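Local coordinates for protein subclass B1 metallo-beta-lactamase (Myroides odoratimimus, PDB 6T5L) that probably hydrolyses beta-lactam antibiotics, carbapenems included, as a subclass B1 metallo-beta-lactamase with two zinc ions in its active site, at residues His96-Cys101 with Lys189-Asp194; Leu92-Thr95 with Cys101-Gly104; Leu181-Asp186 with Lys198-Thr203; Val217-Gly222 with Ile227-Tyr232. All coordinates share one frame; numbering follows the deposited sequence.

From the N terminus, interaction 2 comes first. It closes a short loop between strand 88-93 and helix 99-102. Interaction 1 starts within that loop, and the two share Cys101. Interaction 1 then reaches across 87 intervening residues to the loop ahead of helix 200-210. Interaction 3 joins the start of that same loop to helix 200-210, so its segments alternate with those of interaction 1 and the two cross. Interaction 4 follows in series and closes the turn between strand 216-219 and helix 228-237. Interactions 1 and 4 meet at one zinc ion, through Asp100 and His221. Interactions 3 and 4 also touch, through Ile182 and Pro219 among others.

Interaction 1. Residues His96-Cys101 with Lys189-Asp194; sequences HFHDDC and KGYLGD. With ZN (zinc ion), chain C; ZN (zinc ion), chain D.
His98 and Asp194 both hold CG anti to the carbonyl carbon and beside the backbone N; for His98 chi1 is -74°. This brings the imidazole and the carboxylate together across the contact. His98 NE2 donates to Asp194 OD2 at 2.7 Å. The bond is nearly straight, at 166°. OD2 lies in the ring plane of His98 and accepts through its anti lone pair, on the side away from OD1. The carboxylate plane is turned 33° from the ring.

Phe97 flanks the same oxygen. Its CZ is 3.4 Å from Asp194 OD2, at a slant to the ring. Thr121, Leu124 and Leu125 of helix 119-127 pack on the Phe97 side chain. Tyr191 touches more lightly: its CE2 is 4.3 Å from His98 CE1, which sits at the edge of the tyrosine ring.

His96, His98 and Asp100 fit the HXHXD zinc motif of this family. His96 NE2 and His98 ND1 bind one zinc ion, each at 2.0 Å, and His161 is a further ligand. Asp100 OD2 binds the other zinc with Cys180 and His221. Asp194 is therefore a second-shell residue. With zinc on ND1 and Asp194 on NE2, the rotation of the His98 ring is fixed at both nitrogens, and the carboxylate probably makes the imidazole a stronger zinc donor.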
loop_
_atom_site.group_PDB
_atom_site.type_symbol
_atom_site.label_atom_id
_atom_site.label_comp_id
_atom_site.label_asym_id
_atom_site.label_seq_id
_atom_site.Cartn_x
_atom_site.Cartn_y
_atom_site.Cartn_z
ATOM N N HIS A 96 6.361 2.632 -0.969
ATOM C CA HIS A 96 7.669 2.926 -1.573
ATOM C C HIS A 96 7.525 4.076 -2.587
ATOM O O HIS A 96 6.469 4.702 -2.721
ATOM C CB HIS A 96 8.366 1.672 -2.197
ATOM C CG HIS A 96 7.652 1.020 -3.351
ATOM N ND1 HIS A 96 6.547 0.226 -3.166
ATOM C CD2 HIS A 96 7.976 0.902 -4.675
ATOM C CE1 HIS A 96 6.173 -0.276 -4.342
ATOM N NE2 HIS A 96 7.008 0.143 -5.275
ATOM N N PHE A 97 8.612 4.375 -3.285
ATOM C CA PHE A 97 8.714 5.632 -4.028
ATOM C C PHE A 97 8.190 5.534 -5.466
ATOM O O PHE A 97 8.184 6.539 -6.164
ATOM C CB PHE A 97 10.169 6.118 -4.036
ATOM C CG PHE A 97 11.072 5.311 -4.924
ATOM C CD1 PHE A 97 11.616 4.107 -4.506
ATOM C CD2 PHE A 97 11.408 5.786 -6.184
ATOM C CE1 PHE A 97 12.474 3.359 -5.368
ATOM C CE2 PHE A 97 12.274 5.065 -7.031
ATOM C CZ PHE A 97 12.783 3.861 -6.642
ATOM N N HIS A 98 7.704 4.387 -5.918
ATOM C CA HIS A 98 7.229 4.302 -7.296
ATOM C C HIS A 98 5.852 4.943 -7.450
ATOM O O HIS A 98 5.171 5.241 -6.468
ATOM C CB HIS A 98 7.131 2.852 -7.736
ATOM C CG HIS A 98 8.453 2.244 -8.000
ATOM N ND1 HIS A 98 8.683 0.889 -7.918
ATOM C CD2 HIS A 98 9.623 2.816 -8.365
ATOM C CE1 HIS A 98 9.951 0.653 -8.211
ATOM N NE2 HIS A 98 10.537 1.802 -8.516
ATOM N N ASP A 99 5.393 5.038 -8.705
ATOM C CA ASP A 99 4.168 5.784 -8.986
ATOM C C ASP A 99 2.904 5.014 -8.633
ATOM O O ASP A 99 1.854 5.650 -8.459
ATOM C CB ASP A 99 4.102 6.218 -10.458
ATOM C CG ASP A 99 4.847 7.543 -10.744
ATOM O OD1 ASP A 99 5.229 8.253 -9.799
ATOM O OD2 ASP A 99 5.023 7.876 -11.932
ATOM N N ASP A 100 2.958 3.670 -8.492
ATOM C CA ASP A 100 1.811 2.971 -7.898
ATOM C C ASP A 100 1.781 3.119 -6.375
ATOM O O ASP A 100 1.033 2.371 -5.685
ATOM C CB ASP A 100 1.727 1.477 -8.328
ATOM C CG ASP A 100 3.042 0.669 -8.179
ATOM O OD1 ASP A 100 4.140 1.148 -8.543
ATOM O OD2 ASP A 100 2.967 -0.543 -7.865
ATOM N N CYS A 101 2.525 4.111 -5.848
ATOM C CA CYS A 101 2.391 4.419 -4.432
ATOM C C CYS A 101 2.130 5.900 -4.202
ATOM O O CYS A 101 1.438 6.228 -3.233
ATOM C CB CYS A 101 3.634 3.967 -3.640
ATOM S SG CYS A 101 4.269 2.315 -4.115
ATOM N N LYS A 189 8.302 -12.690 -11.542
ATOM C CA LYS A 189 9.149 -11.792 -10.757
ATOM C C LYS A 189 8.816 -10.326 -10.996
ATOM O O LYS A 189 8.946 -9.500 -10.077
ATOM C CB LYS A 189 10.615 -12.077 -11.066
ATOM C CG LYS A 189 10.920 -13.543 -10.953
ATOM C CD LYS A 189 12.365 -13.790 -10.721
ATOM C CE LYS A 189 12.589 -15.183 -10.132
ATOM N NZ LYS A 189 12.359 -16.288 -11.133
ATOM N N GLY A 190 8.349 -9.976 -12.201
ATOM C CA GLY A 190 8.065 -8.560 -12.425
ATOM C C GLY A 190 9.302 -7.661 -12.554
ATOM O O GLY A 190 10.402 -8.100 -12.913
ATOM N N TYR A 191 9.111 -6.399 -12.201
ATOM C CA TYR A 191 10.102 -5.361 -12.420
ATOM C C TYR A 191 11.214 -5.432 -11.383
ATOM O O TYR A 191 10.972 -5.351 -10.173
ATOM C CB TYR A 191 9.452 -3.973 -12.373
ATOM C CG TYR A 191 10.454 -2.857 -12.622
ATOM C CD1 TYR A 191 11.357 -2.909 -13.680
ATOM C CD2 TYR A 191 10.538 -1.790 -11.750
ATOM C CE1 TYR A 191 12.282 -1.901 -13.882
ATOM C CE2 TYR A 191 11.442 -0.794 -11.934
ATOM C CZ TYR A 191 12.315 -0.842 -13.007
ATOM O OH TYR A 191 13.192 0.158 -13.167
ATOM N N LEU A 192 12.446 -5.544 -11.858
ATOM C CA LEU A 192 13.559 -5.758 -10.955
ATOM C C LEU A 192 14.549 -4.608 -11.001
ATOM O O LEU A 192 15.643 -4.744 -10.455
ATOM C CB LEU A 192 14.271 -7.084 -11.298
ATOM C CG LEU A 192 13.430 -8.346 -11.249
ATOM C CD1 LEU A 192 14.246 -9.563 -11.673
ATOM C CD2 LEU A 192 12.855 -8.433 -9.798
ATOM N N GLY A 193 14.205 -3.492 -11.677
ATOM C CA GLY A 193 15.194 -2.447 -11.920
ATOM C C GLY A 193 15.685 -1.796 -10.640
ATOM O O GLY A 193 16.851 -1.405 -10.552
ATOM N N ASP A 194 14.824 -1.721 -9.615
ATOM C CA ASP A 194 15.158 -1.129 -8.320
ATOM C C ASP A 194 15.253 -2.170 -7.206
ATOM O O ASP A 194 15.290 -1.805 -6.023
ATOM C CB ASP A 194 14.108 -0.073 -7.947
ATOM C CG ASP A 194 14.142 1.127 -8.885
ATOM O OD1 ASP A 194 15.228 1.460 -9.324
ATOM O OD2 ASP A 194 13.099 1.702 -9.249
HETATM ZN ZN ZN C . 7.457 -0.494 -7.160
HETATM ZN ZN ZN D . 4.281 -2.369 -7.783
HETATM O O HOH W 1 6.272 -0.600 -7.587
HETATM O O HOH W 2 5.460 -4.235 -8.469
#

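Interaction 2. Residues Leu92-Thr95 with Cys101-Gly104; sequences LIPT and CIGG
Pro94 packs against Cys101 and Ile102 where the zinc-binding HXHXD loop of the metallo-beta-lactamase fold turns back on itself. The loop leaves strand 88-93, carries the metal ligands and runs into helix 99-102. The contact is small and wholly buried.

Ile102 meets the proline with one branch. Its CG1 takes the crowded position between the backbone N and the carbonyl carbon, chi1 58°, and leads the CD1 end away. This leaves CG2 facing Pro94, 3.5 Å from its CB and 3.9 Å from its CG. Pro94 CB also lies 4.3 Å from Cys101 CB and 3.8 Å from Cys101 O. One ring corner of the proline thus serves both residues. Cys101 O in turn has a weak hydrogen bond with Thr67 OG1, and Gly104 N bonds to the same hydroxyl.

The cysteine side chain starts toward the 92-95 segment. With chi1 at -43°, SG is anti to the carbonyl carbon, and it comes to rest over one face of the His96 ring. It also comes near Thr95. The threonine hydroxyl is held by a hydrogen bond to Asp66 OD1, in the loop after strand 61-65. Cys101 CB stands 4.1 Å from Thr95 N, and SG is 4.0 Å from Thr95 OG1.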
loop_
_atom_site.group_PDB
_atom_site.type_symbol
_atom_site.label_atom_id
_atom_site.label_comp_id
_atom_site.label_asym_id
_atom_site.label_seq_id
_atom_site.Cartn_x
_atom_site.Cartn_y
_atom_site.Cartn_z
ATOM N N LEU A 92 -1.914 9.312 4.865
ATOM C CA LEU A 92 -1.517 8.541 3.702
ATOM C C LEU A 92 -0.116 7.978 3.938
ATOM O O LEU A 92 0.805 8.706 4.345
ATOM C CB LEU A 92 -1.530 9.420 2.463
ATOM C CG LEU A 92 -0.869 8.812 1.250
ATOM C CD1 LEU A 92 -1.662 7.736 0.620
ATOM C CD2 LEU A 92 -0.684 10.012 0.298
ATOM N N ILE A 93 0.056 6.668 3.690
ATOM C CA ILE A 93 1.336 6.024 3.817
ATOM C C ILE A 93 1.699 5.420 2.483
ATOM O O ILE A 93 1.280 4.320 2.138
ATOM C CB ILE A 93 1.344 4.928 4.919
ATOM C CG1 ILE A 93 0.888 5.523 6.252
ATOM C CG2 ILE A 93 2.716 4.291 4.974
ATOM C CD1 ILE A 93 0.367 4.542 7.213
ATOM N N PRO A 94 2.557 6.087 1.709
ATOM C CA PRO A 94 3.098 5.438 0.510
ATOM C C PRO A 94 4.140 4.396 0.901
ATOM O O PRO A 94 5.053 4.701 1.659
ATOM C CB PRO A 94 3.726 6.590 -0.279
ATOM C CG PRO A 94 3.673 7.812 0.598
ATOM C CD PRO A 94 3.152 7.398 1.970
ATOM N N THR A 95 4.025 3.177 0.365
ATOM C CA THR A 95 4.821 2.057 0.878
ATOM C C THR A 95 6.183 1.962 0.195
ATOM O O THR A 95 7.044 1.234 0.709
ATOM C CB THR A 95 4.073 0.698 0.752
ATOM O OG1 THR A 95 3.794 0.409 -0.626
ATOM C CG2 THR A 95 2.814 0.733 1.589
ATOM N N CYS A 101 2.525 4.111 -5.848
ATOM C CA CYS A 101 2.391 4.419 -4.432
ATOM C C CYS A 101 2.130 5.900 -4.202
ATOM O O CYS A 101 1.438 6.228 -3.233
ATOM C CB CYS A 101 3.634 3.967 -3.640
ATOM S SG CYS A 101 4.269 2.315 -4.115
ATOM N N ILE A 102 2.659 6.803 -5.081
ATOM C CA ILE A 102 2.525 8.241 -4.876
ATOM C C ILE A 102 1.945 8.953 -6.090
ATOM O O ILE A 102 1.980 10.193 -6.176
ATOM C CB ILE A 102 3.889 8.871 -4.522
ATOM C CG1 ILE A 102 4.905 8.588 -5.630
ATOM C CG2 ILE A 102 4.408 8.364 -3.230
ATOM C CD1 ILE A 102 5.901 9.627 -5.772
ATOM N N GLY A 103 1.396 8.189 -7.037
ATOM C CA GLY A 103 0.943 8.778 -8.292
ATOM C C GLY A 103 -0.108 9.857 -8.099
ATOM O O GLY A 103 -0.126 10.821 -8.843
ATOM N N GLY A 104 -0.957 9.744 -7.060
ATOM C CA GLY A 104 -2.025 10.713 -6.834
ATOM C C GLY A 104 -1.745 11.619 -5.642
ATOM O O GLY A 104 -2.672 12.144 -4.987
#

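Interaction 3. Residues Leu181-Asp186 with Lys198-Thr203; sequences LIKEID and KEWSTT
Leu181 and Trp200 bury about equal areas here, and they meet through both backbone and side chain. Trp200 NE1 donates to Leu181 O at 2.8 Å. The bond is nearly straight at the hydrogen, 168°, and the oxygen lies at the ring edge in the indole plane. At the acceptor the C=O...N angle is 132°, and the donor is tilted somewhat from the carbonyl plane. The indole nitrogen is thus satisfied inside the protein.

The leucine side chain and the indole lie alongside each other and point opposite ways. Leu181 CG is anti to the backbone N, chi1 -176°, and this carries CD1 along the pyrrole part of the ring. CD1 is 3.6 Å from Trp200 NE1 and 3.8 Å from Trp200 CD1.

Helix 200-210 links the parallel neighbours 175-179 and 216-219 in a beta-alpha-beta crossover. The contact joins the first turn of this helix to the loop that leaves strand 175-179, just after the zinc ligand Cys180. Phe237 of helix 228-237 stacks with the Trp200 ring.

Thr203, one turn further on, meets the same leucine with its methyl group. Its CG2 lies 3.8 Å from Leu181 CD1 and 4.0 Å from Leu181 CD2. The hydroxyl points elsewhere and hydrogen-bonds to Glu159 O. Lys183 has a smaller share. Its chain is bent at chi2 and crosses the indole at about a right angle, with NZ 4.1 Å from Trp200 CH2. Lys183 NZ also makes a weak hydrogen bond to Lys189 O.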
loop_
_atom_site.group_PDB
_atom_site.type_symbol
_atom_site.label_atom_id
_atom_site.label_comp_id
_atom_site.label_asym_id
_atom_site.label_seq_id
_atom_site.Cartn_x
_atom_site.Cartn_y
_atom_site.Cartn_z
ATOM N N LEU A 181 6.547 -5.571 -2.347
ATOM C CA LEU A 181 7.371 -6.641 -1.804
ATOM C C LEU A 181 6.706 -8.022 -1.845
ATOM O O LEU A 181 7.417 -9.030 -1.851
ATOM C CB LEU A 181 7.746 -6.284 -0.377
ATOM C CG LEU A 181 8.684 -7.232 0.362
ATOM C CD1 LEU A 181 10.159 -7.127 0.032
ATOM C CD2 LEU A 181 8.396 -6.927 1.860
ATOM N N ILE A 182 5.388 -8.104 -1.917
ATOM C CA ILE A 182 4.666 -9.370 -1.831
ATOM C C ILE A 182 3.963 -9.613 -3.156
ATOM O O ILE A 182 3.212 -8.751 -3.630
ATOM C CB ILE A 182 3.637 -9.373 -0.679
ATOM C CG1 ILE A 182 4.335 -9.222 0.658
ATOM C CG2 ILE A 182 2.819 -10.672 -0.657
ATOM C CD1 ILE A 182 5.560 -10.215 0.872
ATOM N N LYS A 183 4.166 -10.797 -3.720
ATOM C CA LYS A 183 3.533 -11.194 -4.962
ATOM C C LYS A 183 2.256 -11.980 -4.650
ATOM O O LYS A 183 2.103 -12.544 -3.565
ATOM C CB LYS A 183 4.471 -12.082 -5.816
ATOM C CG LYS A 183 5.807 -11.469 -6.284
ATOM C CD LYS A 183 5.646 -10.116 -7.001
ATOM C CE LYS A 183 6.829 -9.826 -7.881
ATOM N NZ LYS A 183 6.843 -8.451 -8.321
ATOM N N GLU A 184 1.357 -12.013 -5.624
ATOM C CA GLU A 184 0.205 -12.885 -5.665
ATOM C C GLU A 184 0.671 -14.273 -6.088
ATOM O O GLU A 184 1.793 -14.460 -6.607
ATOM C CB GLU A 184 -0.858 -12.313 -6.629
ATOM C CG GLU A 184 -0.556 -12.594 -8.100
ATOM C CD GLU A 184 -1.731 -12.321 -9.070
ATOM O OE1 GLU A 184 -1.414 -11.915 -10.209
ATOM O OE2 GLU A 184 -2.928 -12.541 -8.730
ATOM N N ILE A 185 -0.179 -15.260 -5.818
ATOM C CA ILE A 185 0.145 -16.637 -6.181
ATOM C C ILE A 185 0.399 -16.736 -7.680
ATOM O O ILE A 185 -0.351 -16.202 -8.503
ATOM C CB ILE A 185 -0.974 -17.580 -5.723
ATOM C CG1 ILE A 185 -1.135 -17.449 -4.222
ATOM C CG2 ILE A 185 -0.637 -19.070 -6.065
ATOM C CD1 ILE A 185 0.072 -18.027 -3.406
ATOM N N ASP A 186 1.506 -17.374 -8.032
ATOM C CA ASP A 186 1.919 -17.670 -9.402
ATOM C C ASP A 186 2.326 -16.434 -10.207
ATOM O O ASP A 186 2.568 -16.542 -11.413
ATOM C CB ASP A 186 0.832 -18.464 -10.148
ATOM C CG ASP A 186 0.697 -19.893 -9.614
ATOM O OD1 ASP A 186 1.739 -20.471 -9.208
ATOM O OD2 ASP A 186 -0.437 -20.425 -9.544
ATOM N N LYS A 198 19.122 -10.207 -3.957
ATOM C CA LYS A 198 19.860 -11.059 -3.023
ATOM C C LYS A 198 19.138 -11.120 -1.682
ATOM O O LYS A 198 19.217 -12.135 -0.985
ATOM C CB LYS A 198 21.299 -10.592 -2.875
ATOM C CG LYS A 198 22.131 -10.782 -4.159
ATOM C CD LYS A 198 21.601 -11.940 -5.040
ATOM C CE LYS A 198 22.657 -12.595 -5.923
ATOM N NZ LYS A 198 22.119 -12.969 -7.279
ATOM N N GLU A 199 18.356 -10.100 -1.357
ATOM C CA GLU A 199 17.739 -10.029 -0.058
ATOM C C GLU A 199 16.236 -10.212 -0.082
ATOM O O GLU A 199 15.647 -10.319 0.996
ATOM C CB GLU A 199 18.062 -8.683 0.609
ATOM C CG GLU A 199 19.466 -8.564 1.198
ATOM C CD GLU A 199 19.725 -9.521 2.370
ATOM O OE1 GLU A 199 19.114 -9.350 3.449
ATOM O OE2 GLU A 199 20.543 -10.452 2.204
ATOM N N TRP A 200 15.580 -10.156 -1.251
ATOM C CA TRP A 200 14.105 -10.175 -1.271
ATOM C C TRP A 200 13.565 -11.304 -0.390
ATOM O O TRP A 200 12.641 -11.128 0.413
ATOM C CB TRP A 200 13.602 -10.377 -2.717
ATOM C CG TRP A 200 12.225 -9.908 -3.000
ATOM C CD1 TRP A 200 11.130 -10.051 -2.184
ATOM C CD2 TRP A 200 11.758 -9.238 -4.190
ATOM N NE1 TRP A 200 10.023 -9.456 -2.755
ATOM C CE2 TRP A 200 10.368 -8.967 -3.997
ATOM C CE3 TRP A 200 12.366 -8.845 -5.389
ATOM C CZ2 TRP A 200 9.580 -8.309 -4.975
ATOM C CZ3 TRP A 200 11.599 -8.181 -6.346
ATOM C CH2 TRP A 200 10.216 -7.885 -6.119
ATOM N N SER A 201 14.083 -12.497 -0.555
ATOM C CA SER A 201 13.385 -13.592 0.118
ATOM C C SER A 201 13.645 -13.585 1.633
ATOM O O SER A 201 12.699 -13.804 2.425
ATOM C CB SER A 201 13.763 -14.915 -0.499
ATOM O OG SER A 201 14.885 -15.363 0.186
ATOM N N THR A 202 14.893 -13.291 2.076
ATOM C CA THR A 202 15.093 -13.200 3.525
ATOM C C THR A 202 14.236 -12.063 4.109
ATOM O O THR A 202 13.621 -12.222 5.182
ATOM C CB THR A 202 16.573 -13.062 3.928
ATOM O OG1 THR A 202 16.971 -11.706 3.953
ATOM C CG2 THR A 202 17.493 -13.769 3.017
ATOM N N THR A 203 14.060 -10.963 3.363
ATOM C CA THR A 203 13.151 -9.911 3.826
ATOM C C THR A 203 11.755 -10.483 4.078
ATOM O O THR A 203 11.134 -10.196 5.095
ATOM C CB THR A 203 13.067 -8.757 2.829
ATOM O OG1 THR A 203 14.311 -8.054 2.802
ATOM C CG2 THR A 203 12.008 -7.748 3.259
#

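Interaction 4. Residues Val217-Gly222 with Ile227-Tyr232; sequences VIPGHG and IELFDY. With ZN (zinc ion), chain D.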
loop_
_atom_site.group_PDB
_atom_site.type_symbol
_atom_site.label_atom_id
_atom_site.label_comp_id
_atom_site.label_asym_id
_atom_site.label_seq_id
_atom_site.Cartn_x
_atom_site.Cartn_y
_atom_site.Cartn_z
ATOM N N VAL A 217 -3.792 -10.730 3.324
ATOM C CA VAL A 217 -2.511 -10.267 2.826
ATOM C C VAL A 217 -2.753 -9.694 1.439
ATOM O O VAL A 217 -3.203 -10.417 0.542
ATOM C CB VAL A 217 -1.479 -11.410 2.781
ATOM C CG1 VAL A 217 -0.174 -10.920 2.136
ATOM C CG2 VAL A 217 -1.241 -11.991 4.198
ATOM N N ILE A 218 -2.476 -8.410 1.263
ATOM C CA ILE A 218 -2.787 -7.752 -0.007
ATOM C C ILE A 218 -1.467 -7.483 -0.723
ATOM O O ILE A 218 -0.638 -6.726 -0.210
ATOM C CB ILE A 218 -3.590 -6.460 0.188
ATOM C CG1 ILE A 218 -4.952 -6.791 0.800
ATOM C CG2 ILE A 218 -3.705 -5.744 -1.153
ATOM C CD1 ILE A 218 -5.616 -5.532 1.423
ATOM N N PRO A 219 -1.218 -8.112 -1.853
ATOM C CA PRO A 219 -0.008 -7.826 -2.616
ATOM C C PRO A 219 -0.176 -6.532 -3.407
ATOM O O PRO A 219 -1.288 -6.032 -3.587
ATOM C CB PRO A 219 0.073 -9.007 -3.579
ATOM C CG PRO A 219 -1.438 -9.300 -3.891
ATOM C CD PRO A 219 -2.191 -8.916 -2.638
ATOM N N GLY A 220 0.945 -6.043 -3.961
ATOM C CA GLY A 220 0.920 -4.775 -4.699
ATOM C C GLY A 220 0.196 -4.921 -6.013
ATOM O O GLY A 220 -0.391 -3.961 -6.522
ATOM N N HIS A 221 0.190 -6.132 -6.571
ATOM C CA HIS A 221 -0.567 -6.372 -7.791
ATOM C C HIS A 221 -1.241 -7.736 -7.698
ATOM O O HIS A 221 -0.608 -8.691 -7.251
ATOM C CB HIS A 221 0.380 -6.303 -9.001
ATOM C CG HIS A 221 1.264 -5.094 -8.989
ATOM N ND1 HIS A 221 0.957 -3.942 -9.680
ATOM C CD2 HIS A 221 2.431 -4.849 -8.352
ATOM C CE1 HIS A 221 1.904 -3.046 -9.480
ATOM N NE2 HIS A 221 2.812 -3.573 -8.682
ATOM N N GLY A 222 -2.468 -7.845 -8.197
ATOM C CA GLY A 222 -3.114 -9.156 -8.327
ATOM C C GLY A 222 -3.953 -9.521 -7.109
ATOM O O GLY A 222 -4.355 -8.667 -6.284
ATOM N N ILE A 227 -1.370 -16.054 4.171
ATOM C CA ILE A 227 0.075 -16.080 4.369
ATOM C C ILE A 227 0.795 -16.898 3.298
ATOM O O ILE A 227 2.018 -16.769 3.145
ATOM C CB ILE A 227 0.461 -16.616 5.767
ATOM C CG1 ILE A 227 -0.224 -17.946 6.050
ATOM C CG2 ILE A 227 0.124 -15.615 6.843
ATOM C CD1 ILE A 227 0.032 -18.440 7.440
ATOM N N GLU A 228 0.066 -17.696 2.525
ATOM C CA GLU A 228 0.661 -18.387 1.394
ATOM C C GLU A 228 1.226 -17.417 0.347
ATOM O O GLU A 228 2.050 -17.816 -0.485
ATOM C CB GLU A 228 -0.393 -19.353 0.818
ATOM C CG GLU A 228 -1.566 -18.722 0.049
ATOM C CD GLU A 228 -2.772 -18.212 0.904
ATOM O OE1 GLU A 228 -2.727 -18.207 2.179
ATOM O OE2 GLU A 228 -3.770 -17.793 0.239
ATOM N N LEU A 229 0.827 -16.158 0.373
ATOM C CA LEU A 229 1.475 -15.203 -0.517
ATOM C C LEU A 229 2.892 -14.952 -0.047
ATOM O O LEU A 229 3.807 -14.896 -0.868
ATOM C CB LEU A 229 0.702 -13.892 -0.598
ATOM C CG LEU A 229 -0.392 -13.949 -1.660
ATOM C CD1 LEU A 229 -1.532 -14.963 -1.359
ATOM C CD2 LEU A 229 -0.964 -12.539 -1.821
ATOM N N PHE A 230 3.093 -14.859 1.277
ATOM C CA PHE A 230 4.440 -14.817 1.838
ATOM C C PHE A 230 5.264 -16.010 1.340
ATOM O O PHE A 230 6.366 -15.858 0.799
ATOM C CB PHE A 230 4.382 -14.877 3.362
ATOM C CG PHE A 230 3.654 -13.740 4.044
ATOM C CD1 PHE A 230 3.414 -12.513 3.399
ATOM C CD2 PHE A 230 3.243 -13.890 5.363
ATOM C CE1 PHE A 230 2.793 -11.483 4.059
ATOM C CE2 PHE A 230 2.603 -12.861 6.016
ATOM C CZ PHE A 230 2.400 -11.638 5.351
ATOM N N ASP A 231 4.731 -17.221 1.542
ATOM C CA ASP A 231 5.473 -18.428 1.208
ATOM C C ASP A 231 5.832 -18.439 -0.261
ATOM O O ASP A 231 6.967 -18.749 -0.638
ATOM C CB ASP A 231 4.651 -19.690 1.516
ATOM C CG ASP A 231 4.510 -19.964 2.982
ATOM O OD1 ASP A 231 5.421 -19.594 3.742
ATOM O OD2 ASP A 231 3.505 -20.609 3.358
ATOM N N TYR A 232 4.858 -18.127 -1.114
ATOM C CA TYR A 232 5.111 -18.154 -2.540
ATOM C C TYR A 232 6.180 -17.113 -2.928
ATOM O O TYR A 232 7.065 -17.398 -3.734
ATOM C CB TYR A 232 3.788 -17.953 -3.290
ATOM C CG TYR A 232 4.041 -17.821 -4.758
ATOM C CD1 TYR A 232 4.105 -18.972 -5.598
ATOM C CD2 TYR A 232 4.308 -16.570 -5.301
ATOM C CE1 TYR A 232 4.411 -18.830 -6.971
ATOM C CE2 TYR A 232 4.630 -16.426 -6.661
ATOM C CZ TYR A 232 4.665 -17.529 -7.486
ATOM O OH TYR A 232 4.948 -17.290 -8.804
HETATM ZN ZN ZN D . 4.281 -2.369 -7.783
HETATM O O HOH W 2 5.460 -4.235 -8.469
#
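Val217 and Pro219 pack against Leu229 and Phe230 in a strand-loop-helix unit near the C terminus of the metallo-beta-lactamase fold. Strand 217-219 and helix 228-232 run 46° apart, with their axes 9.4 Å from each other at closest approach.

The apolar contacts form two groups. In the first, both methyls of Val217 meet the far end of the Phe230 ring. CG1, anti to the backbone N with chi1 175°, is 3.6 Å from Phe230 CE1. CG2 is 3.8 Å from Phe230 CZ. The approach is oblique to the ring. Val207 and Lys208 of helix 200-210 also touch this phenylalanine. In the second group, Leu229 uses two of its atoms. Its CB lies 4.1 Å from Val217 CG1, while CD2 reaches the proline ring at 3.9 Å from Pro219 CG. Leu229 CD2 also sits 3.9 Å from Val217 O.

The hydrogen bonds lie within or outside the two segments. Tyr232 N bonds to Glu228 O within the helix. Pro219 O and Gly222 O both accept from Asn52 ND2, so one side-chain amide bridges the end of the strand and the loop beyond it.

Metal coordination comes last along that loop. Asp100, Cys180 and His221 share one zinc ion. His221 is gripped at both ring nitrogens: ND1 hydrogen-bonds to Ala50 O, and NE2 of His221 binds the zinc at 2.1 Å.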